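Hydrolase (Burkholderia cenocepacia, PDB 4QKU) probably hydrolyses fumarylacetoacetate to fumarate and acetoacetate, the closing step of phenylalanine and tyrosine breakdown, as a metal-dependent member of the FAH family. Local coordinates at residues I221-G226 and L413-W418; V252-W257 and G366-S371; S258-Q263 and F382-E387; E323-A328 and A332-I337. One frame throughout, in Å; residues are numbered along the deposited sequence.

Contact 1 of 4, residues I221-G226 and L413-W418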
loop_
_atom_site.group_PDB
_atom_site.type_symbol
_atom_site.label_atom_id
_atom_site.label_comp_id
_atom_site.label_asym_id
_atom_site.label_seq_id
_atom_site.Cartn_x
_atom_site.Cartn_y
_atom_site.Cartn_z
ATOM N N ILE B 221 -2.082 -7.680 20.065
ATOM C CA ILE B 221 -2.704 -8.274 18.892
ATOM C C ILE B 221 -3.894 -7.464 18.515
ATOM O O ILE B 221 -4.333 -6.593 19.269
ATOM C CB ILE B 221 -3.155 -9.721 19.151
ATOM C CG1 ILE B 221 -4.040 -9.840 20.405
ATOM C CG2 ILE B 221 -1.946 -10.605 19.322
ATOM C CD1 ILE B 221 -5.452 -10.198 20.075
ATOM N N GLU B 222 -4.401 -7.725 17.317
ATOM C CA GLU B 222 -5.724 -7.230 16.924
ATOM C C GLU B 222 -6.418 -8.312 16.125
ATOM O O GLU B 222 -6.028 -8.600 14.991
ATOM C CB GLU B 222 -5.601 -5.951 16.108
ATOM C CG GLU B 222 -5.300 -4.701 16.936
ATOM C CD GLU B 222 -5.773 -3.426 16.265
ATOM O OE1 GLU B 222 -6.325 -2.567 16.993
ATOM O OE2 GLU B 222 -5.608 -3.291 15.018
ATOM N N LEU B 223 -7.409 -8.945 16.756
ATOM C CA LEU B 223 -8.244 -9.943 16.086
ATOM C C LEU B 223 -9.123 -9.332 14.968
ATOM O O LEU B 223 -9.942 -8.469 15.219
ATOM C CB LEU B 223 -9.147 -10.657 17.092
ATOM C CG LEU B 223 -10.257 -11.555 16.530
ATOM C CD1 LEU B 223 -9.706 -12.715 15.714
ATOM C CD2 LEU B 223 -11.082 -12.066 17.695
ATOM N N GLU B 224 -8.912 -9.802 13.748
ATOM C CA GLU B 224 -9.606 -9.307 12.584
ATOM C C GLU B 224 -9.732 -10.427 11.585
ATOM O O GLU B 224 -9.079 -11.473 11.719
ATOM C CB GLU B 224 -8.814 -8.165 11.869
ATOM C CG GLU B 224 -8.284 -7.040 12.749
ATOM C CD GLU B 224 -7.808 -5.841 11.947
ATOM O OE1 GLU B 224 -8.240 -5.678 10.779
ATOM O OE2 GLU B 224 -7.031 -5.017 12.497
ATOM N N THR B 225 -10.577 -10.193 10.595
ATOM C CA THR B 225 -10.540 -10.948 9.362
ATOM C C THR B 225 -10.258 -9.984 8.216
ATOM O O THR B 225 -10.453 -8.768 8.314
ATOM C CB THR B 225 -11.904 -11.598 9.017
ATOM O OG1 THR B 225 -12.860 -10.568 8.768
ATOM C CG2 THR B 225 -12.425 -12.519 10.141
ATOM N N GLY B 226 -9.781 -10.535 7.119
ATOM C CA GLY B 226 -9.522 -9.723 5.960
ATOM C C GLY B 226 -10.038 -10.444 4.765
ATOM O O GLY B 226 -9.999 -11.667 4.718
ATOM N N LEU B 413 0.911 -15.992 19.980
ATOM C CA LEU B 413 -0.494 -15.560 19.823
ATOM C C LEU B 413 -1.093 -16.242 18.631
ATOM O O LEU B 413 -0.501 -16.231 17.554
ATOM C CB LEU B 413 -0.579 -14.054 19.631
ATOM C CG LEU B 413 -0.528 -13.180 20.896
ATOM C CD1 LEU B 413 -1.790 -13.375 21.721
ATOM C CD2 LEU B 413 0.716 -13.428 21.742
ATOM N N THR B 414 -2.253 -16.850 18.827
ATOM C CA THR B 414 -2.925 -17.574 17.756
ATOM C C THR B 414 -4.373 -17.084 17.564
ATOM O O THR B 414 -5.114 -16.916 18.517
ATOM C CB THR B 414 -2.887 -19.101 18.015
ATOM O OG1 THR B 414 -1.542 -19.492 18.338
ATOM C CG2 THR B 414 -3.305 -19.868 16.782
ATOM N N LEU B 415 -4.741 -16.846 16.321
ATOM C CA LEU B 415 -6.120 -16.575 15.949
ATOM C C LEU B 415 -6.639 -17.843 15.312
ATOM O O LEU B 415 -5.922 -18.481 14.536
ATOM C CB LEU B 415 -6.188 -15.472 14.900
ATOM C CG LEU B 415 -6.252 -13.998 15.317
ATOM C CD1 LEU B 415 -5.223 -13.637 16.375
ATOM C CD2 LEU B 415 -6.069 -13.118 14.082
ATOM N N ALA B 416 -7.868 -18.208 15.653
ATOM C CA ALA B 416 -8.545 -19.295 14.999
ATOM C C ALA B 416 -9.957 -18.835 14.659
ATOM O O ALA B 416 -10.512 -17.977 15.319
ATOM C CB ALA B 416 -8.588 -20.519 15.900
ATOM N N GLY B 417 -10.550 -19.468 13.656
ATOM C CA GLY B 417 -11.901 -19.132 13.267
ATOM C C GLY B 417 -12.560 -20.264 12.516
ATOM O O GLY B 417 -11.899 -21.043 11.833
ATOM N N TRP B 418 -13.875 -20.338 12.624
ATOM C CA TRP B 418 -14.600 -21.426 11.995
ATOM C C TRP B 418 -16.099 -21.188 12.006
ATOM O O TRP B 418 -16.633 -20.463 12.868
ATOM C CB TRP B 418 -14.300 -22.764 12.707
ATOM C CG TRP B 418 -14.933 -22.848 14.068
ATOM C CD1 TRP B 418 -16.168 -23.346 14.358
ATOM C CD2 TRP B 418 -14.384 -22.385 15.305
ATOM N NE1 TRP B 418 -16.416 -23.243 15.706
ATOM C CE2 TRP B 418 -15.336 -22.661 16.313
ATOM C CE3 TRP B 418 -13.165 -21.796 15.668
ATOM C CZ2 TRP B 418 -15.116 -22.344 17.654
ATOM C CZ3 TRP B 418 -12.947 -21.462 17.011
ATOM C CH2 TRP B 418 -13.914 -21.729 17.981
#
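Leu413 and Leu415 meet Ile221 and Leu223 where two beta sheets of the FAH C-terminal region pack face to face. Strand 219-229 belongs to one sheet and strand 412-421 to the other. The backbones stay apart, with 7.0 Å between Leu223 CA and Leu415 CA, and no hydrogen bond joins the segments, so the contact is carried almost wholly by side chains. Leu413 can be followed outward. Its CB lies 3.7 Å from Ile221 CG2, and its CG, the tightest point, 3.3 Å from that same methyl. Beyond the branch, CD1 remains against it, with Leu413 CD1 to Ile221 CG2 again 3.7 Å. Three consecutive carbons of Leu413 thus lie against one isoleucine methyl, while CD2 turns away from it. Ile221 offers CG2 because its chi1 of 53° sets CG1 between the backbone N and the carbonyl carbon, leaving CG2 anti to that carbon. Ile407 covers both residues from a loop, and Val324 of strand 317-327 touches Ile221 and Leu223. The two glutamates of 221-226 point away from this layer: Glu222 and Glu224, predicted calcium ligands, face the metal side, where Gly372 N bonds to Glu224 OE1. In the second pair, Leu223 CD1 rests 3.7 Å from Leu415 CG, and Leu415 CD2 reaches on to 4.2 Å from the carbonyl atom Glu224 O.

Contact 2 of 4, residues V252-W257 and G366-S371. With NA (sodium ion), chain H.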
loop_
_atom_site.group_PDB
_atom_site.type_symbol
_atom_site.label_atom_id
_atom_site.label_comp_id
_atom_site.label_asym_id
_atom_site.label_seq_id
_atom_site.Cartn_x
_atom_site.Cartn_y
_atom_site.Cartn_z
ATOM N N VAL B 252 -9.610 -14.531 5.137
ATOM C CA VAL B 252 -8.556 -15.092 5.956
ATOM C C VAL B 252 -8.647 -14.467 7.339
ATOM O O VAL B 252 -9.346 -13.455 7.534
ATOM C CB VAL B 252 -7.144 -14.787 5.384
ATOM C CG1 VAL B 252 -6.912 -15.499 4.051
ATOM C CG2 VAL B 252 -6.897 -13.294 5.244
ATOM N N LEU B 253 -7.894 -15.022 8.281
ATOM C CA LEU B 253 -7.770 -14.410 9.594
ATOM C C LEU B 253 -6.613 -13.449 9.526
ATOM O O LEU B 253 -5.657 -13.657 8.762
ATOM C CB LEU B 253 -7.500 -15.456 10.665
ATOM C CG LEU B 253 -8.526 -16.582 10.736
ATOM C CD1 LEU B 253 -8.067 -17.649 11.709
ATOM C CD2 LEU B 253 -9.863 -16.043 11.159
ATOM N N LEU B 254 -6.677 -12.407 10.347
ATOM C CA LEU B 254 -5.731 -11.302 10.252
ATOM C C LEU B 254 -5.397 -10.766 11.644
ATOM O O LEU B 254 -6.272 -10.324 12.360
ATOM C CB LEU B 254 -6.317 -10.204 9.368
ATOM C CG LEU B 254 -5.423 -8.999 8.972
ATOM C CD1 LEU B 254 -5.932 -8.372 7.688
ATOM C CD2 LEU B 254 -5.383 -7.922 10.043
ATOM N N ASN B 255 -4.113 -10.845 12.006
ATOM C CA ASN B 255 -3.630 -10.308 13.232
ATOM C C ASN B 255 -2.889 -9.044 12.901
ATOM O O ASN B 255 -1.796 -9.081 12.345
ATOM C CB ASN B 255 -2.706 -11.294 13.942
ATOM C CG ASN B 255 -2.327 -10.824 15.337
ATOM O OD1 ASN B 255 -2.612 -9.680 15.729
ATOM N ND2 ASN B 255 -1.683 -11.702 16.098
ATOM N N ASP B 256 -3.496 -7.915 13.251
ATOM C CA ASP B 256 -2.878 -6.633 12.994
ATOM C C ASP B 256 -2.085 -6.233 14.208
ATOM O O ASP B 256 -2.532 -5.405 15.010
ATOM C CB ASP B 256 -3.881 -5.548 12.651
ATOM C CG ASP B 256 -3.194 -4.216 12.321
ATOM O OD1 ASP B 256 -1.990 -4.234 11.970
ATOM O OD2 ASP B 256 -3.829 -3.156 12.447
ATOM N N TRP B 257 -0.900 -6.818 14.329
ATOM C CA TRP B 257 -0.043 -6.537 15.465
ATOM C C TRP B 257 0.117 -5.049 15.627
ATOM O O TRP B 257 0.360 -4.343 14.643
ATOM C CB TRP B 257 1.335 -7.144 15.270
ATOM C CG TRP B 257 1.383 -8.617 14.953
ATOM C CD1 TRP B 257 1.491 -9.193 13.704
ATOM C CD2 TRP B 257 1.360 -9.680 15.880
ATOM N NE1 TRP B 257 1.528 -10.541 13.823
ATOM C CE2 TRP B 257 1.475 -10.871 15.150
ATOM C CE3 TRP B 257 1.298 -9.747 17.276
ATOM C CZ2 TRP B 257 1.509 -12.107 15.761
ATOM C CZ3 TRP B 257 1.351 -10.980 17.884
ATOM C CH2 TRP B 257 1.440 -12.147 17.125
ATOM N N GLY B 366 -6.030 -9.589 -5.398
ATOM C CA GLY B 366 -5.120 -9.847 -4.302
ATOM C C GLY B 366 -5.158 -8.806 -3.192
ATOM O O GLY B 366 -4.505 -8.975 -2.182
ATOM N N ASP B 367 -5.871 -7.703 -3.384
ATOM C CA ASP B 367 -5.916 -6.669 -2.355
ATOM C C ASP B 367 -6.408 -7.286 -1.070
ATOM O O ASP B 367 -7.350 -8.080 -1.089
ATOM C CB ASP B 367 -6.841 -5.493 -2.724
ATOM C CG ASP B 367 -6.149 -4.436 -3.520
ATOM O OD1 ASP B 367 -4.880 -4.408 -3.507
ATOM O OD2 ASP B 367 -6.851 -3.613 -4.212
ATOM N N LEU B 368 -5.807 -6.875 0.030
ATOM C CA LEU B 368 -6.221 -7.308 1.337
ATOM C C LEU B 368 -7.014 -6.221 2.059
ATOM O O LEU B 368 -6.535 -5.094 2.216
ATOM C CB LEU B 368 -4.975 -7.674 2.163
ATOM C CG LEU B 368 -5.182 -8.077 3.613
ATOM C CD1 LEU B 368 -5.986 -9.366 3.677
ATOM C CD2 LEU B 368 -3.833 -8.234 4.335
ATOM N N MET B 369 -8.194 -6.597 2.556
ATOM C CA MET B 369 -9.040 -5.666 3.307
ATOM C C MET B 369 -9.438 -6.169 4.681
ATOM O O MET B 369 -10.155 -7.158 4.826
ATOM C CB MET B 369 -10.250 -5.335 2.479
ATOM C CG MET B 369 -9.846 -4.942 1.066
ATOM S SD MET B 369 -10.730 -3.530 0.464
ATOM C CE MET B 369 -9.848 -3.216 -1.067
ATOM N N GLY B 370 -8.926 -5.473 5.694
ATOM C CA GLY B 370 -9.086 -5.862 7.074
ATOM C C GLY B 370 -10.377 -5.318 7.602
ATOM O O GLY B 370 -10.773 -4.209 7.274
ATOM N N SER B 371 -11.021 -6.114 8.438
ATOM C CA SER B 371 -12.280 -5.760 9.062
ATOM C C SER B 371 -12.162 -4.669 10.118
ATOM O O SER B 371 -13.145 -3.984 10.418
ATOM C CB SER B 371 -12.834 -7.003 9.763
ATOM O OG SER B 371 -11.912 -7.448 10.751
HETATM NA NA NA H . 0.338 -4.697 12.219
#
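Leu254 and Leu368 both hold CG anti to the backbone N, with chi1 of -172° and 176°, which extends each side chain toward the other, past the intervening strand 219-229. The touching is done by one methyl of Leu254: CD1 lies 4.0 Å from Leu368 CD2 and almost as near to that residue's CG and CD1, so it rests against the branched end of its partner. The same Leu254 CD1 comes 4.1 Å from Gly370 CA, where only a backbone carbon faces it. Val252 adds a looser apolar touch, CG2 to Leu368 CD1 at 4.3 Å. No hydrogen bond crosses, and the strand axes are 8.8 Å apart at an angle of 65°, which fits second neighbours in a strongly twisted sheet. Just past Leu254 the chain makes an inverse gamma turn centred on Asp256, and this turn presents two ligands to the sodium ion: Asp256 OD1 at 2.4 Å and Trp257 O at 2.5 Å. Lys276 O, Ala279 O and Thr280 OG1 complete the site, which is predicted to hold magnesium. The apolar contact is thus two residues along the chain from the metal ligand Asp256. Strand 219-229 pairs with both strands described here; 280-288 borders 248-259 beyond it, and 147-150 borders 368-370, sending Tyr147 against both Leu254 and Leu368.

Contact 3 of 4, residues S258-Q263 and F382-E387. With SO4 (sulfate ion), chain J.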
loop_
_atom_site.group_PDB
_atom_site.type_symbol
_atom_site.label_atom_id
_atom_site.label_comp_id
_atom_site.label_asym_id
_atom_site.label_seq_id
_atom_site.Cartn_x
_atom_site.Cartn_y
_atom_site.Cartn_z
ATOM N N SER B 258 0.001 -4.580 16.864
ATOM C CA SER B 258 0.007 -3.150 17.176
ATOM C C SER B 258 0.921 -2.836 18.359
ATOM O O SER B 258 0.893 -3.548 19.365
ATOM C CB SER B 258 -1.398 -2.733 17.535
ATOM O OG SER B 258 -2.310 -3.064 16.505
ATOM N N ALA B 259 1.752 -1.804 18.239
ATOM C CA ALA B 259 2.535 -1.324 19.369
ATOM C C ALA B 259 1.852 -0.103 19.968
ATOM O O ALA B 259 1.954 0.990 19.419
ATOM C CB ALA B 259 3.941 -0.984 18.926
ATOM N N ARG B 260 1.165 -0.281 21.092
ATOM C CA ARG B 260 0.243 0.749 21.591
ATOM C C ARG B 260 0.916 1.984 22.115
ATOM O O ARG B 260 0.360 3.084 21.983
ATOM C CB ARG B 260 -0.655 0.219 22.700
ATOM C CG ARG B 260 -1.403 -1.046 22.345
ATOM C CD ARG B 260 -2.209 -0.858 21.100
ATOM N NE ARG B 260 -3.249 -1.864 20.919
ATOM C CZ ARG B 260 -4.127 -1.819 19.927
ATOM N NH1 ARG B 260 -4.054 -0.841 19.049
ATOM N NH2 ARG B 260 -5.069 -2.743 19.804
ATOM N N ASP B 261 2.112 1.840 22.665
ATOM C CA ASP B 261 2.826 3.012 23.190
ATOM C C ASP B 261 3.399 3.875 22.070
ATOM O O ASP B 261 3.400 5.111 22.160
ATOM C CB ASP B 261 3.901 2.652 24.235
ATOM C CG ASP B 261 4.664 1.364 23.933
ATOM O OD1 ASP B 261 4.412 0.662 22.921
ATOM O OD2 ASP B 261 5.556 1.046 24.757
ATOM N N ILE B 262 3.861 3.215 21.010
ATOM C CA ILE B 262 4.341 3.877 19.807
ATOM C C ILE B 262 3.192 4.608 19.118
ATOM O O ILE B 262 3.344 5.741 18.649
ATOM C CB ILE B 262 4.958 2.849 18.830
ATOM C CG1 ILE B 262 6.223 2.204 19.448
ATOM C CG2 ILE B 262 5.309 3.516 17.500
ATOM C CD1 ILE B 262 6.835 1.063 18.645
ATOM N N GLN B 263 2.048 3.937 19.065
ATOM C CA GLN B 263 0.860 4.429 18.394
ATOM C C GLN B 263 0.323 5.735 19.005
ATOM O O GLN B 263 0.185 6.747 18.293
ATOM C CB GLN B 263 -0.203 3.357 18.471
ATOM C CG GLN B 263 -1.493 3.621 17.716
ATOM C CD GLN B 263 -2.500 2.506 17.941
ATOM O OE1 GLN B 263 -2.212 1.542 18.659
ATOM N NE2 GLN B 263 -3.685 2.631 17.348
ATOM N N PHE B 382 -13.510 -9.128 23.624
ATOM C CA PHE B 382 -12.804 -7.990 23.051
ATOM C C PHE B 382 -11.586 -8.517 22.320
ATOM O O PHE B 382 -10.894 -9.398 22.835
ATOM C CB PHE B 382 -12.344 -7.017 24.118
ATOM C CG PHE B 382 -13.442 -6.403 24.924
ATOM C CD1 PHE B 382 -14.765 -6.415 24.497
ATOM C CD2 PHE B 382 -13.135 -5.761 26.133
ATOM C CE1 PHE B 382 -15.750 -5.811 25.269
ATOM C CE2 PHE B 382 -14.122 -5.161 26.910
ATOM C CZ PHE B 382 -15.434 -5.178 26.476
ATOM N N GLY B 383 -11.308 -7.964 21.148
ATOM C CA GLY B 383 -10.314 -8.510 20.229
ATOM C C GLY B 383 -8.884 -7.989 20.355
ATOM O O GLY B 383 -8.070 -8.227 19.468
ATOM N N SER B 384 -8.568 -7.308 21.455
ATOM C CA SER B 384 -7.182 -6.948 21.723
ATOM C C SER B 384 -6.897 -6.945 23.205
ATOM O O SER B 384 -7.828 -6.855 24.000
ATOM C CB SER B 384 -6.892 -5.561 21.165
ATOM O OG SER B 384 -7.559 -4.582 21.918
ATOM N N LEU B 385 -5.629 -7.023 23.599
ATOM C CA LEU B 385 -5.294 -6.959 25.021
ATOM C C LEU B 385 -5.482 -5.557 25.590
ATOM O O LEU B 385 -5.887 -5.390 26.761
ATOM C CB LEU B 385 -3.884 -7.470 25.283
ATOM C CG LEU B 385 -3.810 -8.988 25.182
ATOM C CD1 LEU B 385 -2.417 -9.452 24.838
ATOM C CD2 LEU B 385 -4.261 -9.622 26.479
ATOM N N LEU B 386 -5.245 -4.545 24.759
ATOM C CA LEU B 386 -5.574 -3.185 25.136
ATOM C C LEU B 386 -6.984 -3.165 25.732
ATOM O O LEU B 386 -7.185 -2.605 26.821
ATOM C CB LEU B 386 -5.484 -2.242 23.938
ATOM C CG LEU B 386 -5.937 -0.797 24.201
ATOM C CD1 LEU B 386 -5.086 -0.142 25.272
ATOM C CD2 LEU B 386 -5.936 0.024 22.925
ATOM N N GLU B 387 -7.943 -3.774 25.031
ATOM C CA GLU B 387 -9.328 -3.821 25.510
ATOM C C GLU B 387 -9.513 -4.817 26.676
ATOM O O GLU B 387 -10.061 -4.459 27.710
ATOM C CB GLU B 387 -10.285 -4.171 24.379
ATOM C CG GLU B 387 -10.454 -3.088 23.319
ATOM C CD GLU B 387 -11.090 -3.626 22.050
ATOM O OE1 GLU B 387 -12.331 -3.566 21.916
ATOM O OE2 GLU B 387 -10.355 -4.174 21.200
HETATM S S SO4 J . -7.051 0.661 16.979
HETATM O O1 SO4 J . -7.301 1.604 15.866
HETATM O O2 SO4 J . -7.892 -0.534 16.785
HETATM O O3 SO4 J . -5.632 0.233 17.023
HETATM O O4 SO4 J . -7.384 1.365 18.239
#
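Sulfate O3 is gripped by Arg260 NH1 at 2.8 Å and Gln263 NE2 at 3.1 Å, while the other end of the same guanidinium packs on Ser384 and Leu386. The contact thus joins the N-terminal ends of two helices, 260-266 and 385-388, at the predicted substrate site, which includes Gln263; the sulfate is probably from the crystallisation liquor and is also bound by His156 and Lys276. A second bond, Arg260 NH1 to Gln263 OE1, is 3.0 Å long, on a carbonyl lone pair and within 1° of the guanidinium plane, so OE1 meets the guanidinium edge-on. Across the segments no hydrogen bond forms; carbon atoms pack on the guanidinium. Leu386 CD2 sits over one face, offset toward the rim, and Ser258 CB over the opposite face. Ser384 CB lies at the edge, 3.6 Å from Arg260 NH2. Salt bridges from NE to Asp220 and from NH2 to Glu222 help fix the group's rotation. Ser384 itself is the N-cap of its helix: chi1 of 70° places OG where Glu387 N can donate to it at 3.2 Å. In return Ser384 OG donates to the anti lone pair of Glu387 OE2 at 2.9 Å, the oxygen that is also hydrogen-bonded to His156 ND1.

Contact 4 of 4, residues E323-A328 and A332-I337; sequences EVTLRA and AEATSI
Segments 323-328 and 332-337 form an antiparallel beta hairpin, in which Leu326 and Thr335 are a hydrogen-bonded pair (Leu326 N to Thr335 O 2.9 Å, Thr335 N to Leu326 O 2.8 Å) and Thr325 and Ser336 a non-hydrogen-bonded one. Farther from the turn, Val324 O accepts from Ile337 N at 2.8 Å, while the Val324 backbone also bonds to that of Cys338; with psi of Ile337 at -17°, this is consistent with a classic bulge. One face of the hairpin carries Thr325, its CB 3.7 Å from Ala334 CB. On the buried side, which faces the neighbouring sheet, Val324 CG1 crosses the Ile337 side chain, 3.8 Å from CD1. Polar side chains meet at both ends of the paired region. At the end away from the turn, Ser336 OG donates to the anti lone pair of Glu323 OE2 at 2.6 Å and is bonded to Arg339 NE as well. Near the turn, Arg327 folds back over the connecting loop: a chi3 of -65° bends the chain, laying the guanidinium face over the peptide, Ala334 N being 3.6 Å above its plane and over its centre. Glu333 may attract it by charge alone, as no N-H points at its carboxylate. Arg327 NH1 bonds to Ala331 O and, weakly because of a 132° angle at the hydrogen, to Ala332 O at 2.7 Å.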
loop_
_atom_site.group_PDB
_atom_site.type_symbol
_atom_site.label_atom_id
_atom_site.label_comp_id
_atom_site.label_asym_id
_atom_site.label_seq_id
_atom_site.Cartn_x
_atom_site.Cartn_y
_atom_site.Cartn_z
ATOM N N GLU B 323 -11.627 -17.053 17.930
ATOM C CA GLU B 323 -10.964 -17.199 19.209
ATOM C C GLU B 323 -9.506 -16.781 19.116
ATOM O O GLU B 323 -8.830 -16.977 18.099
ATOM C CB GLU B 323 -11.060 -18.645 19.687
ATOM C CG GLU B 323 -10.422 -18.894 21.050
ATOM C CD GLU B 323 -10.765 -20.245 21.648
ATOM O OE1 GLU B 323 -10.999 -21.205 20.878
ATOM O OE2 GLU B 323 -10.822 -20.346 22.902
ATOM N N VAL B 324 -9.026 -16.189 20.198
ATOM C CA VAL B 324 -7.599 -15.881 20.343
ATOM C C VAL B 324 -7.036 -16.639 21.536
ATOM O O VAL B 324 -7.641 -16.658 22.610
ATOM C CB VAL B 324 -7.349 -14.374 20.552
ATOM C CG1 VAL B 324 -5.858 -14.095 20.619
ATOM C CG2 VAL B 324 -8.006 -13.559 19.454
ATOM N N THR B 325 -5.874 -17.256 21.340
ATOM C CA THR B 325 -5.121 -17.859 22.451
ATOM C C THR B 325 -3.737 -17.237 22.591
ATOM O O THR B 325 -3.175 -16.706 21.625
ATOM C CB THR B 325 -4.973 -19.380 22.276
ATOM O OG1 THR B 325 -4.037 -19.659 21.226
ATOM C CG2 THR B 325 -6.329 -20.019 21.945
ATOM N N LEU B 326 -3.198 -17.319 23.803
ATOM C CA LEU B 326 -1.843 -16.870 24.123
ATOM C C LEU B 326 -1.139 -17.986 24.892
ATOM O O LEU B 326 -1.635 -18.416 25.921
ATOM C CB LEU B 326 -1.904 -15.609 24.998
ATOM C CG LEU B 326 -0.608 -14.837 25.297
ATOM C CD1 LEU B 326 -0.961 -13.456 25.805
ATOM C CD2 LEU B 326 0.284 -15.507 26.329
ATOM N N ARG B 327 0.027 -18.416 24.408
ATOM C CA ARG B 327 0.850 -19.427 25.074
ATOM C C ARG B 327 2.215 -18.817 25.403
ATOM O O ARG B 327 2.945 -18.438 24.509
ATOM C CB ARG B 327 1.030 -20.658 24.161
ATOM C CG ARG B 327 1.717 -21.864 24.797
ATOM C CD ARG B 327 2.152 -22.911 23.768
ATOM N NE ARG B 327 1.010 -23.526 23.088
ATOM C CZ ARG B 327 0.353 -24.647 23.461
ATOM N NH1 ARG B 327 0.703 -25.356 24.536
ATOM N NH2 ARG B 327 -0.693 -25.073 22.744
ATOM N N ALA B 328 2.552 -18.738 26.691
ATOM C CA ALA B 328 3.891 -18.324 27.117
ATOM C C ALA B 328 4.906 -19.322 26.630
ATOM O O ALA B 328 4.577 -20.478 26.366
ATOM C CB ALA B 328 3.964 -18.197 28.632
ATOM N N ALA B 332 2.555 -25.662 28.465
ATOM C CA ALA B 332 1.963 -26.877 27.905
ATOM C C ALA B 332 0.615 -26.611 27.230
ATOM O O ALA B 332 0.234 -27.328 26.305
ATOM C CB ALA B 332 1.815 -27.938 28.993
ATOM N N GLU B 333 -0.099 -25.584 27.678
ATOM C CA GLU B 333 -1.391 -25.235 27.096
ATOM C C GLU B 333 -1.510 -23.728 26.884
ATOM O O GLU B 333 -0.969 -22.930 27.646
ATOM C CB GLU B 333 -2.553 -25.749 27.971
ATOM C CG GLU B 333 -3.902 -25.694 27.251
ATOM C CD GLU B 333 -3.978 -26.569 26.012
ATOM O OE1 GLU B 333 -3.524 -27.749 26.062
ATOM O OE2 GLU B 333 -4.511 -26.071 24.994
ATOM N N ALA B 334 -2.224 -23.345 25.831
ATOM C CA ALA B 334 -2.523 -21.947 25.565
ATOM C C ALA B 334 -3.691 -21.449 26.422
ATOM O O ALA B 334 -4.478 -22.242 26.912
ATOM C CB ALA B 334 -2.832 -21.765 24.093
ATOM N N THR B 335 -3.782 -20.135 26.610
ATOM C CA THR B 335 -4.907 -19.533 27.299
ATOM C C THR B 335 -5.835 -18.900 26.263
ATOM O O THR B 335 -5.391 -18.100 25.455
ATOM C CB THR B 335 -4.430 -18.452 28.294
ATOM O OG1 THR B 335 -3.488 -19.015 29.215
ATOM C CG2 THR B 335 -5.592 -17.866 29.080
ATOM N N SER B 336 -7.120 -19.265 26.293
ATOM C CA SER B 336 -8.149 -18.617 25.494
ATOM C C SER B 336 -8.445 -17.243 26.099
ATOM O O SER B 336 -8.891 -17.150 27.230
ATOM C CB SER B 336 -9.430 -19.456 25.491
ATOM O OG SER B 336 -10.534 -18.761 24.918
ATOM N N ILE B 337 -8.170 -16.172 25.365
ATOM C CA ILE B 337 -8.351 -14.835 25.913
ATOM C C ILE B 337 -9.511 -14.083 25.287
ATOM O O ILE B 337 -9.955 -13.075 25.825
ATOM C CB ILE B 337 -7.044 -14.007 25.827
ATOM C CG1 ILE B 337 -6.634 -13.755 24.365
ATOM C CG2 ILE B 337 -5.917 -14.705 26.578
ATOM C CD1 ILE B 337 -5.489 -12.770 24.193
#

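How the contacts relate
Read from the N terminus, segment 221-226 comes first and waits longest: contact 1 closes only at 413-418, and its loop encloses the other three contacts. Strand 248-259 then starts contact 2 and, through 258-263, contact 3. These two cross, because 366-371 and 382-387 return in the same order as 252-257 and 258-263. Contact 4, a hairpin with three residues between its segments, lies within all three loops. Contacts 1 and 2 share the sheet that holds strands 219-229, 248-259 and 368-370, where Glu224 O meets Leu254 N; contact 3 joins contact 1 through Leu223 N and Gly383 O. Contact 4 extends the opposing sheet, its Thr325 N bonding to Thr414 O beside contact 1.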